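Local coordinates for protein ribonucleotide monophosphatase NagD (Escherichia coli, PDB 2C4N) that probably dephosphorylates a broad range of phosphate esters, among them ribonucleoside and deoxyribonucleoside mono-, di- and triphosphates, with magnesium as its cofactor, at residues A[12-17]-A[242-247]; A[39-44]-A[179-184]; A[73-78]-A[139-144]; A[93-98]-A[113-118]. One frame throughout, in Å; residues are numbered along the deposited sequence.

Contact 1 (A[12-17]-A[242-247])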
# COMPACT_ATOMS: atom_id res chain seq x y z
N GLY A 12 -26.38 -11.07 5.26
CA GLY A 12 -25.81 -12.29 4.69
C GLY A 12 -25.96 -13.48 5.62
O GLY A 12 -25.54 -14.59 5.30
N VAL A 13 -26.56 -13.24 6.79
CA VAL A 13 -26.77 -14.28 7.79
C VAL A 13 -28.24 -14.37 8.19
O VAL A 13 -28.86 -15.43 8.10
CB VAL A 13 -25.94 -13.98 9.06
CG1 VAL A 13 -26.20 -15.05 10.12
CG2 VAL A 13 -24.44 -13.92 8.71
N LEU A 14 -28.81 -13.24 8.61
CA LEU A 14 -30.20 -13.19 9.04
C LEU A 14 -31.05 -12.49 8.00
O LEU A 14 -32.24 -12.80 7.83
CB LEU A 14 -30.31 -12.45 10.38
CG LEU A 14 -29.58 -13.11 11.56
CD1 LEU A 14 -29.68 -12.24 12.81
CD2 LEU A 14 -30.19 -14.48 11.83
N MET A 15 -30.45 -11.53 7.33
CA MET A 15 -31.11 -10.76 6.29
C MET A 15 -30.35 -10.71 4.96
O MET A 15 -29.18 -10.57 4.92
CB MET A 15 -31.36 -9.34 6.74
CG MET A 15 -32.14 -9.23 7.98
SD MET A 15 -33.85 -9.66 7.87
CE MET A 15 -34.30 -8.31 7.16
N HIS A 16 -31.09 -10.79 3.87
CA HIS A 16 -30.65 -10.29 2.61
C HIS A 16 -31.39 -9.06 2.23
O HIS A 16 -32.50 -9.08 1.82
CB HIS A 16 -30.73 -11.31 1.50
CG HIS A 16 -29.82 -12.47 1.67
ND1 HIS A 16 -30.27 -13.75 1.71
CD2 HIS A 16 -28.49 -12.53 1.80
CE1 HIS A 16 -29.25 -14.57 1.85
NE2 HIS A 16 -28.16 -13.85 1.92
N ASP A 17 -30.69 -7.98 2.45
CA ASP A 17 -31.27 -6.71 2.42
C ASP A 17 -32.48 -6.62 3.30
O ASP A 17 -32.41 -6.71 4.47
CB ASP A 17 -31.70 -6.44 1.00
CG ASP A 17 -31.21 -5.20 0.51
OD1 ASP A 17 -31.91 -4.18 0.65
OD2 ASP A 17 -30.09 -5.25 -0.04
N PRO A 242 -24.58 -24.14 5.72
CA PRO A 242 -25.10 -23.41 4.57
C PRO A 242 -25.79 -22.13 5.06
O PRO A 242 -25.63 -21.07 4.45
CB PRO A 242 -26.09 -24.39 3.95
CG PRO A 242 -25.49 -25.72 4.29
CD PRO A 242 -25.07 -25.53 5.73
N SER A 243 -26.53 -22.23 6.16
CA SER A 243 -27.23 -21.09 6.73
C SER A 243 -27.55 -21.35 8.19
O SER A 243 -27.28 -22.43 8.70
CB SER A 243 -28.54 -20.83 5.97
OG SER A 243 -29.49 -21.83 6.26
N VAL A 244 -28.13 -20.36 8.86
CA VAL A 244 -28.49 -20.51 10.27
C VAL A 244 -29.51 -21.63 10.51
O VAL A 244 -29.63 -22.15 11.62
CB VAL A 244 -29.05 -19.19 10.86
CG1 VAL A 244 -27.93 -18.15 10.95
CG2 VAL A 244 -30.19 -18.67 9.99
N ALA A 245 -30.24 -22.00 9.46
CA ALA A 245 -31.27 -23.03 9.57
C ALA A 245 -30.76 -24.37 10.12
O ALA A 245 -31.50 -25.08 10.80
CB ALA A 245 -31.93 -23.24 8.22
N GLU A 246 -29.52 -24.72 9.82
CA GLU A 246 -28.96 -25.98 10.29
C GLU A 246 -28.10 -25.88 11.54
O GLU A 246 -27.62 -26.89 12.05
CB GLU A 246 -28.15 -26.66 9.18
CG GLU A 246 -28.96 -27.06 7.96
CD GLU A 246 -28.17 -27.95 7.02
OE1 GLU A 246 -26.92 -27.89 7.06
OE2 GLU A 246 -28.80 -28.69 6.23
N ILE A 247 -27.90 -24.66 12.05
CA ILE A 247 -27.08 -24.50 13.25
C ILE A 247 -27.82 -25.13 14.44
O ILE A 247 -28.94 -24.73 14.75
CB ILE A 247 -26.82 -23.00 13.58
CG1 ILE A 247 -25.97 -22.36 12.48
CG2 ILE A 247 -26.09 -22.87 14.91
CD1 ILE A 247 -25.72 -20.87 12.70
O HOH W 1 -27.70 -17.85 7.34

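Contact 2 (A[39-44]-A[179-184]). With PO4 (phosphate ion), chain D.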
# COMPACT_ATOMS: atom_id res chain seq x y z
N VAL A 39 -26.83 -10.77 20.77
CA VAL A 39 -26.49 -9.48 20.18
C VAL A 39 -26.50 -9.66 18.67
O VAL A 39 -25.85 -10.57 18.14
CB VAL A 39 -25.09 -9.00 20.61
CG1 VAL A 39 -24.66 -7.82 19.75
CG2 VAL A 39 -25.11 -8.59 22.08
N LEU A 40 -27.27 -8.82 17.98
CA LEU A 40 -27.34 -8.86 16.52
C LEU A 40 -26.44 -7.72 16.08
O LEU A 40 -26.75 -6.54 16.27
CB LEU A 40 -28.78 -8.68 16.04
CG LEU A 40 -29.73 -9.77 16.53
CD1 LEU A 40 -31.08 -9.62 15.82
CD2 LEU A 40 -29.14 -11.16 16.27
N LEU A 41 -25.31 -8.09 15.50
CA LEU A 41 -24.29 -7.14 15.08
C LEU A 41 -24.27 -6.75 13.62
O LEU A 41 -24.53 -7.56 12.73
CB LEU A 41 -22.92 -7.73 15.45
CG LEU A 41 -21.66 -6.92 15.17
CD1 LEU A 41 -21.52 -5.81 16.21
CD2 LEU A 41 -20.44 -7.84 15.21
N THR A 42 -23.97 -5.47 13.37
CA THR A 42 -23.82 -4.98 12.02
C THR A 42 -22.74 -3.92 12.00
O THR A 42 -22.66 -3.09 12.91
CB THR A 42 -25.12 -4.39 11.42
OG1 THR A 42 -24.83 -3.89 10.11
CG2 THR A 42 -25.66 -3.25 12.28
N ASN A 43 -21.91 -3.95 10.97
CA ASN A 43 -20.82 -2.99 10.84
C ASN A 43 -21.29 -1.63 10.36
O ASN A 43 -20.54 -0.66 10.44
CB ASN A 43 -19.79 -3.53 9.86
CG ASN A 43 -18.44 -3.71 10.49
OD1 ASN A 43 -18.34 -4.04 11.68
ND2 ASN A 43 -17.38 -3.54 9.71
N TYR A 44 -22.53 -1.55 9.88
CA TYR A 44 -23.02 -0.28 9.39
C TYR A 44 -23.64 0.58 10.49
O TYR A 44 -24.34 0.09 11.37
CB TYR A 44 -23.96 -0.52 8.19
CG TYR A 44 -23.17 -1.10 7.02
CD1 TYR A 44 -22.99 -2.48 6.89
CD2 TYR A 44 -22.53 -0.27 6.10
CE1 TYR A 44 -22.19 -3.02 5.88
CE2 TYR A 44 -21.72 -0.80 5.09
CZ TYR A 44 -21.55 -2.17 4.98
OH TYR A 44 -20.75 -2.69 3.99
N PRO A 179 -11.05 -6.53 16.66
CA PRO A 179 -11.55 -7.37 17.76
C PRO A 179 -12.26 -6.56 18.85
O PRO A 179 -13.09 -7.09 19.59
CB PRO A 179 -10.28 -8.05 18.28
CG PRO A 179 -9.39 -8.09 17.08
CD PRO A 179 -9.60 -6.72 16.49
N TRP A 180 -11.94 -5.28 18.96
CA TRP A 180 -12.55 -4.46 20.00
C TRP A 180 -14.08 -4.45 20.00
O TRP A 180 -14.70 -4.52 21.06
CB TRP A 180 -12.06 -3.01 19.92
CG TRP A 180 -12.52 -2.22 21.10
CD1 TRP A 180 -11.93 -2.15 22.33
CD2 TRP A 180 -13.74 -1.47 21.20
NE1 TRP A 180 -12.70 -1.41 23.19
CE2 TRP A 180 -13.82 -0.98 22.52
CE3 TRP A 180 -14.77 -1.18 20.30
CZ2 TRP A 180 -14.90 -0.21 22.97
CZ3 TRP A 180 -15.84 -0.41 20.75
CH2 TRP A 180 -15.90 0.07 22.07
N ILE A 181 -14.69 -4.38 18.82
CA ILE A 181 -16.15 -4.36 18.77
C ILE A 181 -16.75 -5.65 19.33
O ILE A 181 -17.86 -5.65 19.84
CB ILE A 181 -16.68 -4.10 17.35
CG1 ILE A 181 -18.17 -3.76 17.42
CG2 ILE A 181 -16.46 -5.32 16.47
CD1 ILE A 181 -18.74 -3.20 16.15
N ILE A 182 -16.00 -6.75 19.24
CA ILE A 182 -16.47 -8.02 19.79
C ILE A 182 -16.41 -7.90 21.31
O ILE A 182 -17.30 -8.38 22.02
CB ILE A 182 -15.57 -9.20 19.32
CG1 ILE A 182 -15.58 -9.29 17.78
CG2 ILE A 182 -16.06 -10.50 19.93
CD1 ILE A 182 -16.97 -9.42 17.17
N ARG A 183 -15.36 -7.25 21.81
CA ARG A 183 -15.21 -7.04 23.25
C ARG A 183 -16.38 -6.19 23.74
O ARG A 183 -16.97 -6.46 24.79
CB ARG A 183 -13.89 -6.32 23.55
CG ARG A 183 -12.81 -7.23 24.11
CD ARG A 183 -13.29 -7.86 25.41
NE ARG A 183 -12.83 -9.23 25.56
CZ ARG A 183 -13.30 -10.08 26.47
NH1 ARG A 183 -14.24 -9.69 27.31
NH2 ARG A 183 -12.83 -11.31 26.53
N ALA A 184 -16.71 -5.16 22.97
CA ALA A 184 -17.81 -4.26 23.31
C ALA A 184 -19.13 -5.03 23.35
O ALA A 184 -19.97 -4.81 24.21
CB ALA A 184 -17.89 -3.13 22.30
P PO4 D . -23.03 -6.64 8.31
O1 PO4 D . -24.22 -6.83 9.18
O2 PO4 D . -21.84 -6.35 9.15
O3 PO4 D . -22.79 -7.87 7.53
O4 PO4 D . -23.27 -5.51 7.38

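Contact 3 (A[73-78]-A[139-144])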
# COMPACT_ATOMS: atom_id res chain seq x y z
N MET A 73 -23.20 2.54 17.66
CA MET A 73 -23.37 2.34 19.09
C MET A 73 -22.02 1.99 19.71
O MET A 73 -21.67 2.49 20.77
CB MET A 73 -24.36 1.20 19.34
CG MET A 73 -25.75 1.46 18.78
SD MET A 73 -26.82 0.04 18.98
CE MET A 73 -28.32 0.59 18.16
N ALA A 74 -21.28 1.13 19.03
CA ALA A 74 -19.96 0.71 19.49
C ALA A 74 -19.00 1.89 19.55
O ALA A 74 -18.19 2.00 20.47
CB ALA A 74 -19.40 -0.38 18.58
N THR A 75 -19.10 2.78 18.57
CA THR A 75 -18.24 3.96 18.54
C THR A 75 -18.58 4.88 19.71
O THR A 75 -17.69 5.42 20.36
CB THR A 75 -18.41 4.74 17.21
OG1 THR A 75 -17.95 3.93 16.12
CG2 THR A 75 -17.63 6.04 17.26
N ALA A 76 -19.87 5.04 19.99
CA ALA A 76 -20.29 5.87 21.11
C ALA A 76 -19.78 5.26 22.41
O ALA A 76 -19.29 5.96 23.29
CB ALA A 76 -21.82 5.99 21.15
N ASP A 77 -19.88 3.94 22.53
CA ASP A 77 -19.42 3.24 23.73
C ASP A 77 -17.92 3.40 23.89
O ASP A 77 -17.41 3.51 25.00
CB ASP A 77 -19.77 1.75 23.67
CG ASP A 77 -21.23 1.48 24.00
OD1 ASP A 77 -21.85 2.32 24.68
OD2 ASP A 77 -21.75 0.42 23.60
N PHE A 78 -17.21 3.40 22.77
CA PHE A 78 -15.76 3.56 22.77
C PHE A 78 -15.39 4.95 23.28
O PHE A 78 -14.51 5.10 24.13
CB PHE A 78 -15.23 3.34 21.35
CG PHE A 78 -13.77 3.70 21.17
CD1 PHE A 78 -13.38 5.03 21.00
CD2 PHE A 78 -12.79 2.71 21.18
CE1 PHE A 78 -12.04 5.36 20.83
CE2 PHE A 78 -11.45 3.03 21.01
CZ PHE A 78 -11.07 4.36 20.84
N ARG A 139 -7.89 13.20 17.34
CA ARG A 139 -7.97 11.75 17.39
C ARG A 139 -8.94 11.28 16.30
O ARG A 139 -10.13 11.62 16.30
CB ARG A 139 -8.41 11.30 18.79
CG ARG A 139 -7.38 11.67 19.86
CD ARG A 139 -7.89 11.47 21.28
NE ARG A 139 -8.19 10.08 21.60
CZ ARG A 139 -8.56 9.65 22.80
NH1 ARG A 139 -8.69 10.52 23.80
NH2 ARG A 139 -8.82 8.37 23.01
N PHE A 140 -8.40 10.50 15.36
CA PHE A 140 -9.12 10.00 14.18
C PHE A 140 -9.80 8.63 14.40
O PHE A 140 -9.14 7.60 14.48
CB PHE A 140 -8.10 9.94 13.03
CG PHE A 140 -8.71 9.82 11.65
CD1 PHE A 140 -10.06 10.05 11.41
CD2 PHE A 140 -7.88 9.51 10.57
CE1 PHE A 140 -10.59 9.96 10.11
CE2 PHE A 140 -8.39 9.42 9.27
CZ PHE A 140 -9.74 9.64 9.04
N ILE A 141 -11.13 8.65 14.48
CA ILE A 141 -11.93 7.44 14.70
C ILE A 141 -12.95 7.27 13.58
O ILE A 141 -13.55 8.24 13.12
CB ILE A 141 -12.74 7.53 16.02
CG1 ILE A 141 -11.87 8.05 17.17
CG2 ILE A 141 -13.32 6.17 16.36
CD1 ILE A 141 -10.72 7.15 17.52
N ALA A 142 -13.16 6.03 13.15
CA ALA A 142 -14.12 5.74 12.08
C ALA A 142 -14.96 4.54 12.49
O ALA A 142 -14.46 3.60 13.12
CB ALA A 142 -13.38 5.46 10.77
N THR A 143 -16.24 4.55 12.12
CA THR A 143 -17.13 3.45 12.50
C THR A 143 -16.82 2.09 11.89
O THR A 143 -16.83 1.08 12.60
CB THR A 143 -18.62 3.81 12.21
OG1 THR A 143 -18.79 4.09 10.82
CG2 THR A 143 -19.05 5.01 13.03
N ASN A 144 -16.54 2.04 10.59
CA ASN A 144 -16.26 0.76 9.95
C ASN A 144 -15.41 0.94 8.69
O ASN A 144 -15.55 1.94 7.99
CB ASN A 144 -17.57 0.03 9.63
CG ASN A 144 -18.49 0.83 8.70
OD1 ASN A 144 -18.90 1.94 9.03
ND2 ASN A 144 -18.80 0.25 7.55

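Contact 4 (A[93-98]-A[113-118])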
# COMPACT_ATOMS: atom_id res chain seq x y z
N GLY A 93 -27.60 11.12 11.28
CA GLY A 93 -28.54 10.22 11.90
C GLY A 93 -28.15 9.54 13.20
O GLY A 93 -27.75 10.19 14.16
N ALA A 94 -28.27 8.22 13.20
CA ALA A 94 -27.98 7.38 14.36
C ALA A 94 -26.70 7.73 15.11
O ALA A 94 -26.73 7.91 16.33
CB ALA A 94 -27.94 5.92 13.93
N LEU A 95 -25.58 7.80 14.40
CA LEU A 95 -24.30 8.12 15.03
C LEU A 95 -24.34 9.44 15.80
O LEU A 95 -23.86 9.54 16.93
CB LEU A 95 -23.19 8.19 13.98
CG LEU A 95 -21.81 8.61 14.49
CD1 LEU A 95 -21.29 7.57 15.49
CD2 LEU A 95 -20.83 8.75 13.32
N ILE A 96 -24.92 10.46 15.17
CA ILE A 96 -25.01 11.78 15.80
C ILE A 96 -25.77 11.72 17.12
O ILE A 96 -25.30 12.24 18.14
CB ILE A 96 -25.72 12.80 14.87
CG1 ILE A 96 -24.94 12.94 13.55
CG2 ILE A 96 -25.84 14.15 15.57
CD1 ILE A 96 -23.57 13.56 13.70
N HIS A 97 -26.94 11.09 17.11
CA HIS A 97 -27.74 10.98 18.32
C HIS A 97 -27.02 10.19 19.41
O HIS A 97 -27.07 10.56 20.59
CB HIS A 97 -29.08 10.32 18.01
CG HIS A 97 -30.07 10.43 19.12
ND1 HIS A 97 -30.61 11.64 19.51
CD2 HIS A 97 -30.60 9.50 19.95
CE1 HIS A 97 -31.41 11.44 20.54
NE2 HIS A 97 -31.42 10.15 20.82
N GLU A 98 -26.34 9.12 19.02
CA GLU A 98 -25.60 8.30 19.97
C GLU A 98 -24.50 9.11 20.64
O GLU A 98 -24.28 8.99 21.84
CB GLU A 98 -24.97 7.09 19.27
CG GLU A 98 -25.95 6.01 18.86
CD GLU A 98 -26.57 5.29 20.04
OE1 GLU A 98 -25.83 4.81 20.92
OE2 GLU A 98 -27.82 5.20 20.09
N PHE A 113 -11.75 14.99 18.75
CA PHE A 113 -11.85 13.87 17.83
C PHE A 113 -12.45 14.26 16.48
O PHE A 113 -13.20 15.23 16.38
CB PHE A 113 -12.80 12.78 18.36
CG PHE A 113 -12.45 12.26 19.71
CD1 PHE A 113 -12.80 12.96 20.85
CD2 PHE A 113 -11.79 11.04 19.84
CE1 PHE A 113 -12.50 12.46 22.11
CE2 PHE A 113 -11.49 10.53 21.09
CZ PHE A 113 -11.85 11.24 22.23
N VAL A 114 -12.12 13.46 15.47
CA VAL A 114 -12.69 13.60 14.14
C VAL A 114 -13.31 12.21 14.01
O VAL A 114 -12.60 11.20 14.08
CB VAL A 114 -11.63 13.79 13.03
CG1 VAL A 114 -12.26 13.52 11.66
CG2 VAL A 114 -11.09 15.21 13.07
N ILE A 115 -14.63 12.15 13.88
CA ILE A 115 -15.32 10.88 13.80
C ILE A 115 -16.01 10.76 12.45
O ILE A 115 -16.79 11.62 12.07
CB ILE A 115 -16.38 10.76 14.90
CG1 ILE A 115 -15.73 11.03 16.27
CG2 ILE A 115 -17.01 9.38 14.86
CD1 ILE A 115 -16.72 11.17 17.39
N VAL A 116 -15.71 9.68 11.74
CA VAL A 116 -16.30 9.46 10.43
C VAL A 116 -17.19 8.23 10.43
O VAL A 116 -16.78 7.14 10.83
CB VAL A 116 -15.21 9.28 9.34
CG1 VAL A 116 -15.87 9.14 7.96
CG2 VAL A 116 -14.25 10.46 9.36
N GLY A 117 -18.42 8.42 9.98
CA GLY A 117 -19.37 7.32 9.88
C GLY A 117 -19.80 7.30 8.42
O GLY A 117 -18.97 7.07 7.54
N GLU A 118 -21.08 7.53 8.18
CA GLU A 118 -21.61 7.57 6.82
C GLU A 118 -22.59 8.73 6.67
O GLU A 118 -23.38 9.01 7.58
CB GLU A 118 -22.31 6.25 6.47
CG GLU A 118 -23.34 6.37 5.35
CD GLU A 118 -22.75 6.63 3.97
OE1 GLU A 118 -21.75 7.36 3.85
OE2 GLU A 118 -23.32 6.10 2.99

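Contact 1 (A[12-17]-A[242-247])
Val244 lays its CG1 methyl against CG1 of Val13, 3.6 Å away, and the two branched side chains cross at about a right angle. Val13 presents this methyl because CG1 stands anti to its backbone N (chi1 178°), while CG2 lies beside that N. The same methyl of Val244 reaches more loosely to Leu14, whose CD2 is 4.4 Å from Val244 CG1; the Leu14 side chain leaves its backbone away from residues 242-247, and only its end comes back near them. A water joins the two backbones next to this apolar patch: it donates to Val13 O (2.8 Å) and accepts from Val244 N (3.0 Å), so both polar groups are satisfied although the chains do not bond directly. Val244 stands at the start of a short 3-10 turn, 244-246; an ST turn overlaps its start, with Ser243 OG accepting from Ala245 N at 3.3 Å. Phe27 of helix 24-33 also packs on Val244, and Val13 touches Val220 and Asp201. On the other segment, Gly12 N bonds Met15 O within the loop region after strand 5-9. Asp9, Asp11 and Asp201 hold the magnesium ion, and Val13 fits the last place of a HAD-type DxDx(T/V) pattern; the loop after edge strand 239-241 thus packs against the loop following Asp9 and Asp11, in a core consistent with a HAD-type phosphatase.

Contact 2 (A[39-44]-A[179-184])
Leu41, on strand 38-42 of the parallel, Rossmann-like HAD core, points its CD1 at the CD1 methyl of Ile181 on helix 180-189, 3.8 Å away. The two chains cross obliquely, both extended from the backbone: Leu41 has CG anti to its N (chi1 -178°), and Ile181 carries CG1 likewise (chi1 -166°). Leu41 CD2, the other branch, comes within 4.3 Å of Ile182 CD1, so the leucine fork spans two successive isoleucines. Ile182 starts off away from the strand and only its bent end returns. Farther along, residues 42-44 border a bound phosphate ion, probably from the crystallisation liquor, at residues thought to bind substrate. Asn43 N donates to phosphate O2 at 3.0 Å, while Lys176 NZ and Asp11 N bind the same ion. Thr42 OG1 accepts from Tyr44 N at 3.3 Å, nearly straight at 165°, which makes an ST turn, and also lies near the anion. Replacing Thr42 with a valine would probably leave Tyr44 N without this acceptor and set the turn beside the phosphate free to shift. The Asn43 amide is held at both ends, by Lys176 N and Asp146. The Tyr44 ring meets the ion edge-on, with phosphate O4 near its plane and 3.1 Å from CD1.

Contact 3 (A[73-78]-A[139-144])
Thr143 OG1, on the residue whose CG2 methyl touches Thr75, donates to Asn144 OD1 at 2.8 Å, lying in the carbonyl plane with a C=O...donor angle of 148°; the amide's other end, ND2, is held by Asp146, a residue that probably confers substrate specificity. Just past the strand, the Thr143 hydroxyl thus turns to its neighbour. With chi1 at 59°, OG1 stands between the backbone N and the carbonyl carbon, which leaves CG2 to face Thr75. Thr75 OG1 lies beside that methyl, 3.5 Å from Thr143 CG2, and bonds back to Ser71 O one turn earlier in its own helix. The two threonine side chains cross at about a right angle. With an alanine in place of Thr143, Asn144 OD1 would probably lose this donor and a gap would be likely to open beside Thr75 OG1. Farther along the helix the contact is apolar. Phe78 and Ile141 approach from opposite directions, with Phe78 CE1 4.0 Å from Ile141 CD1, and Thr75 CG2 lies 4.4 Å from Ile141 CG2. Phe78 also meets Trp180 edge-to-face, and Pro234 of the second subunit packs on Phe78 and Ile141. Helix 71-80 thus covers one face of strand 139-142, helix 156-167 packs on Phe140 and Ala142, and strands 105-116 and 172-173 flank strand 139-142 in the parallel sheet.

Contact 4 (A[93-98]-A[113-118])
Leu95 carries most of this contact, which lies within a beta-alpha-beta unit: strand 86-90, helix 94-101 and strand 105-116, with the helix packed on the parallel sheet of the second domain. One methyl does the touching. Leu95 CD2 rests 4.2 Å from Ile115 CG2 and 4.0 Å from Gly117 CA, so the same branch bridges Ile115 near the end of the strand and Gly117 just after it. The side chain reaches that far by extending from the helix, CG anti to the backbone N at chi1 176°. In Ile115, with chi1 -53°, CG1 lies beside the backbone N, which leaves CG2 anti to that N and facing Leu95; Leu79 of helix 71-80 and Ala87 touch Ile115 as well. Gly117 contributes bare backbone. A CB there would point at the helix and run into the leucine methyl, so the lack of a side chain lets Leu95 settle close to the chain. Val116, between the two, turns its side chain to the other face of the sheet, where Leu159, Cys160 and Ile163 of helix 156-167 receive it. Val89 also packs on Leu95, from the first strand of the unit. Gly93 is the N-cap residue of the helix, and its carbonyl O accepts from His97 N at 3.2 Å.

Overall arrangement
From the N terminus, the chain runs through the loop just after Asp9 and Asp11, which is met again only near the C terminus by 242-247, so contact 1 closes the outermost loop. Contact 2 nests inside it, contact 3 inside contact 2, and contact 4 innermost; none cross. Contact 2 rests on the six-stranded sheet and contact 1 lies beside it, largely in loops; they touch through Leu14 and Leu40. Contacts 3 and 4 share the four-stranded sheet, where Ile141 O probably bonds Val116 N, their centres about 8 Å apart. Helix 71-80 and Trp180 tie contact 2 to contact 3, joining the two sheets, while contact 1 lies across the chain's centre from contacts 3 and 4.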